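Local coordinates for protein putative methyltransferase (PDB 3LL7) that is a putative methyltransferase, probably transferring a methyl group to an acceptor substrate, at residues Tyr182-Leu191 with Ala207-Thr218. Numbering follows the deposited sequence. Where two conformers were deposited one is given.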
loop_
_atom_site.group_PDB
_atom_site.type_symbol
_atom_site.label_atom_id
_atom_site.label_comp_id
_atom_site.label_asym_id
_atom_site.label_seq_id
_atom_site.Cartn_x
_atom_site.Cartn_y
_atom_site.Cartn_z
ATOM N N TYR A 182 13.600 6.874 -6.353
ATOM C CA TYR A 182 13.825 5.953 -5.236
ATOM C C TYR A 182 14.305 4.600 -5.777
ATOM O O TYR A 182 13.543 3.849 -6.387
ATOM C CB TYR A 182 12.559 5.803 -4.370
ATOM C CG TYR A 182 12.766 5.144 -2.997
ATOM C CD1 TYR A 182 13.939 4.428 -2.689
ATOM C CD2 TYR A 182 11.766 5.208 -2.011
ATOM C CE1 TYR A 182 14.115 3.803 -1.430
ATOM C CE2 TYR A 182 11.935 4.587 -0.752
ATOM C CZ TYR A 182 13.107 3.889 -0.475
ATOM O OH TYR A 182 13.277 3.283 0.754
ATOM N N ALA A 183 15.587 4.317 -5.554
ATOM C CA ALA A 183 16.222 3.085 -6.017
ATOM C C ALA A 183 16.503 2.126 -4.865
ATOM O O ALA A 183 16.655 2.542 -3.710
ATOM C CB ALA A 183 17.518 3.404 -6.766
ATOM N N ILE A 184 16.578 0.840 -5.201
ATOM C CA ILE A 184 16.928 -0.226 -4.263
ATOM C C ILE A 184 18.266 0.022 -3.548
ATOM O O ILE A 184 18.464 -0.429 -2.416
ATOM C CB ILE A 184 16.956 -1.595 -5.002
ATOM C CG1 ILE A 184 16.612 -2.751 -4.054
ATOM C CG2 ILE A 184 18.295 -1.785 -5.749
ATOM C CD1 ILE A 184 15.118 -2.792 -3.644
ATOM N N ALA A 185 19.170 0.747 -4.212
ATOM C CA ALA A 185 20.463 1.127 -3.638
ATOM C C ALA A 185 20.314 2.116 -2.479
ATOM O O ALA A 185 21.205 2.229 -1.649
ATOM C CB ALA A 185 21.389 1.702 -4.725
ATOM N N ASP A 186 19.171 2.804 -2.421
ATOM C CA ASP A 186 18.927 3.852 -1.419
ATOM C C ASP A 186 18.320 3.326 -0.117
ATOM O O ASP A 186 18.131 4.097 0.829
ATOM C CB ASP A 186 18.015 4.946 -1.989
ATOM C CG ASP A 186 18.544 5.542 -3.281
ATOM O OD1 ASP A 186 19.776 5.705 -3.413
ATOM O OD2 ASP A 186 17.713 5.840 -4.166
ATOM N N CYS A 187 18.021 2.028 -0.072
ATOM C CA CYS A 187 17.374 1.420 1.097
ATOM C C CYS A 187 18.242 1.454 2.349
ATOM O O CYS A 187 19.425 1.109 2.314
ATOM C CB CYS A 187 16.920 -0.010 0.800
ATOM S SG CYS A 187 15.425 -0.073 -0.220
ATOM N N GLU A 188 17.632 1.891 3.445
ATOM C CA GLU A 188 18.267 1.898 4.761
ATOM C C GLU A 188 17.383 1.110 5.741
ATOM O O GLU A 188 16.318 1.594 6.120
ATOM C CB GLU A 188 18.427 3.341 5.245
ATOM C CG GLU A 188 19.007 3.471 6.634
ATOM C CD GLU A 188 20.495 3.258 6.635
ATOM O OE1 GLU A 188 21.200 4.081 6.014
ATOM O OE2 GLU A 188 20.955 2.272 7.253
ATOM N N PRO A 189 17.828 -0.088 6.174
ATOM C CA PRO A 189 19.135 -0.733 5.931
ATOM C C PRO A 189 19.280 -1.266 4.510
ATOM O O PRO A 189 18.267 -1.515 3.842
ATOM C CB PRO A 189 19.114 -1.913 6.898
ATOM C CG PRO A 189 17.644 -2.242 7.028
ATOM C CD PRO A 189 16.978 -0.911 7.057
ATOM N N ASP A 190 20.526 -1.453 4.067
ATOM C CA ASP A 190 20.809 -1.977 2.727
ATOM C C ASP A 190 20.416 -3.451 2.673
ATOM O O ASP A 190 20.892 -4.255 3.471
ATOM C CB ASP A 190 22.292 -1.774 2.375
ATOM C CG ASP A 190 22.618 -2.104 0.914
ATOM O OD1 ASP A 190 21.722 -2.471 0.128
ATOM O OD2 ASP A 190 23.807 -2.012 0.556
ATOM N N LEU A 191 19.531 -3.793 1.737
ATOM C CA LEU A 191 18.921 -5.129 1.693
ATOM C C LEU A 191 19.844 -6.236 1.195
ATOM O O LEU A 191 19.648 -7.417 1.509
ATOM C CB LEU A 191 17.651 -5.114 0.832
ATOM C CG LEU A 191 16.474 -4.255 1.289
ATOM C CD1 LEU A 191 15.344 -4.364 0.273
ATOM C CD2 LEU A 191 15.983 -4.645 2.686
ATOM N N ALA A 207 10.367 -8.164 2.675
ATOM C CA ALA A 207 10.720 -6.750 2.670
ATOM C C ALA A 207 9.565 -5.951 2.110
ATOM O O ALA A 207 9.007 -6.304 1.058
ATOM C CB ALA A 207 11.963 -6.510 1.829
ATOM N N LYS A 208 9.200 -4.891 2.825
ATOM C CA LYS A 208 8.167 -3.979 2.357
ATOM C C LYS A 208 8.848 -2.784 1.749
ATOM O O LYS A 208 9.637 -2.108 2.412
ATOM C CB LYS A 208 7.296 -3.509 3.525
ATOM C CG LYS A 208 6.287 -2.428 3.099
ATOM C CD LYS A 208 5.630 -1.862 4.364
ATOM C CE LYS A 208 5.467 -0.382 4.310
ATOM N NZ LYS A 208 4.921 0.085 5.618
ATOM N N LEU A 209 8.530 -2.508 0.488
ATOM C CA LEU A 209 9.217 -1.467 -0.266
ATOM C C LEU A 209 8.261 -0.372 -0.694
ATOM O O LEU A 209 7.057 -0.601 -0.835
ATOM C CB LEU A 209 9.889 -2.068 -1.494
ATOM C CG LEU A 209 10.889 -3.201 -1.272
ATOM C CD1 LEU A 209 11.298 -3.787 -2.624
ATOM C CD2 LEU A 209 12.108 -2.704 -0.505
ATOM N N SER A 210 8.801 0.840 -0.888
ATOM C CA SER A 210 8.000 1.963 -1.380
ATOM C C SER A 210 7.355 1.691 -2.739
ATOM O O SER A 210 7.993 1.110 -3.603
ATOM C CB SER A 210 8.887 3.196 -1.527
ATOM O OG SER A 210 8.180 4.204 -2.225
ATOM N N PRO A 211 6.104 2.151 -2.951
ATOM C CA PRO A 211 5.527 2.074 -4.299
ATOM C C PRO A 211 6.294 2.881 -5.383
ATOM O O PRO A 211 5.970 2.763 -6.559
ATOM C CB PRO A 211 4.099 2.628 -4.127
ATOM C CG PRO A 211 3.885 2.853 -2.732
ATOM C CD PRO A 211 5.216 2.867 -2.013
HETATM N N MSE A 212 7.291 3.671 -4.990
HETATM C CA MSE A 212 8.071 4.451 -5.955
HETATM C C MSE A 212 9.254 3.676 -6.537
HETATM O O MSE A 212 9.873 4.129 -7.499
HETATM C CB MSE A 212 8.562 5.765 -5.329
HETATM C CG MSE A 212 7.441 6.664 -4.832
HETATM SE SE MSE A 212 6.213 7.153 -6.258
HETATM C CE MSE A 212 7.266 8.555 -7.125
ATOM N N ILE A 213 9.571 2.521 -5.949
ATOM C CA ILE A 213 10.666 1.673 -6.440
ATOM C C ILE A 213 10.278 1.005 -7.739
ATOM O O ILE A 213 9.146 0.572 -7.906
ATOM C CB ILE A 213 11.076 0.573 -5.414
ATOM C CG1 ILE A 213 11.245 1.169 -4.022
ATOM C CG2 ILE A 213 12.403 -0.107 -5.820
ATOM C CD1 ILE A 213 12.565 1.827 -3.803
ATOM N N ASP A 214 11.227 0.954 -8.666
ATOM C CA ASP A 214 11.032 0.280 -9.938
ATOM C C ASP A 214 11.001 -1.241 -9.718
ATOM O O ASP A 214 11.899 -1.790 -9.059
ATOM C CB ASP A 214 12.191 0.662 -10.864
ATOM C CG ASP A 214 11.986 0.196 -12.275
ATOM O OD1 ASP A 214 11.222 0.860 -13.004
ATOM O OD2 ASP A 214 12.608 -0.818 -12.660
ATOM N N LEU A 215 9.986 -1.918 -10.264
ATOM C CA LEU A 215 9.896 -3.383 -10.163
ATOM C C LEU A 215 11.078 -4.081 -10.775
ATOM O O LEU A 215 11.630 -4.999 -10.167
ATOM C CB LEU A 215 8.627 -3.947 -10.820
ATOM C CG LEU A 215 7.455 -4.255 -9.923
ATOM C CD1 LEU A 215 6.758 -2.946 -9.631
ATOM C CD2 LEU A 215 6.488 -5.214 -10.608
ATOM N N TRP A 216 11.462 -3.659 -11.980
ATOM C CA TRP A 216 12.523 -4.337 -12.692
ATOM C C TRP A 216 13.852 -4.095 -11.975
ATOM O O TRP A 216 14.622 -5.032 -11.772
ATOM C CB TRP A 216 12.550 -3.938 -14.181
ATOM C CG TRP A 216 13.437 -4.811 -15.027
ATOM C CD1 TRP A 216 14.468 -4.395 -15.822
ATOM C CD2 TRP A 216 13.390 -6.242 -15.151
ATOM N NE1 TRP A 216 15.063 -5.473 -16.437
ATOM C CE2 TRP A 216 14.423 -6.619 -16.040
ATOM C CE3 TRP A 216 12.579 -7.242 -14.598
ATOM C CZ2 TRP A 216 14.665 -7.952 -16.389
ATOM C CZ3 TRP A 216 12.824 -8.570 -14.947
ATOM C CH2 TRP A 216 13.855 -8.910 -15.834
ATOM N N ASP A 217 14.083 -2.863 -11.520
ATOM C CA ASP A 217 15.274 -2.554 -10.716
ATOM C C ASP A 217 15.350 -3.473 -9.500
ATOM O O ASP A 217 16.406 -4.041 -9.212
ATOM C CB ASP A 217 15.274 -1.092 -10.252
ATOM C CG ASP A 217 16.557 -0.709 -9.484
ATOM O OD1 ASP A 217 17.625 -0.623 -10.126
ATOM O OD2 ASP A 217 16.498 -0.479 -8.251
ATOM N N THR A 218 14.228 -3.619 -8.793
ATOM C CA THR A 218 14.161 -4.520 -7.659
ATOM C C THR A 218 14.535 -5.949 -8.043
ATOM O O THR A 218 15.359 -6.569 -7.369
ATOM C CB THR A 218 12.762 -4.528 -7.000
ATOM O OG1 THR A 218 12.424 -3.205 -6.568
ATOM C CG2 THR A 218 12.718 -5.487 -5.791
HETATM O O HOH W 1 11.585 1.140 0.242
#
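Ser-210 CB approaches Tyr-182 ring atom CE2 at 3.4 Å. With chi1 at -166°, the ring of Tyr-182 swings away from its own backbone N and lies across the Ser-210 to Ile-213 type I turn. Ile-213 lays its CD1 methyl over one face of that ring, offset toward the rim and 23° off the normal from the centroid, a CH-pi contact whose exact closeness is doubtful. Farther in, packing distances are normal: Ile-184 CD1 lies 4.1 Å from Leu-209 CD1, and the second Leu-209 methyl, CD2, meets Leu-191 CD1 at 3.7 Å.

Polar links are sparse. Ile-184 N donates weakly to Asp-217 OD2 (3.3 Å, N-H...O 161°), and one water bridges Tyr-182 OH (2.8 Å) and Ser-210 N, from which it accepts. Within 207-218, Ser-210 OG accepts from Met-212 N in an ST turn, while Asp-214 N-caps helix 215-221 by accepting from Asp-217 N through the anti lone pair of OD2.

The contact thus packs the segment carrying short strand 187-188, antiparallel to strand 166-173, against the end of strand 204-209, parallel to 166-173 in the same mixed sheet, the following turn and the first turn of helix 215-221. Cohesion is chiefly apolar; the water and weak bond serve Ser-210 N and Ile-184 N, while buried Asp-214 N has no partner in the model.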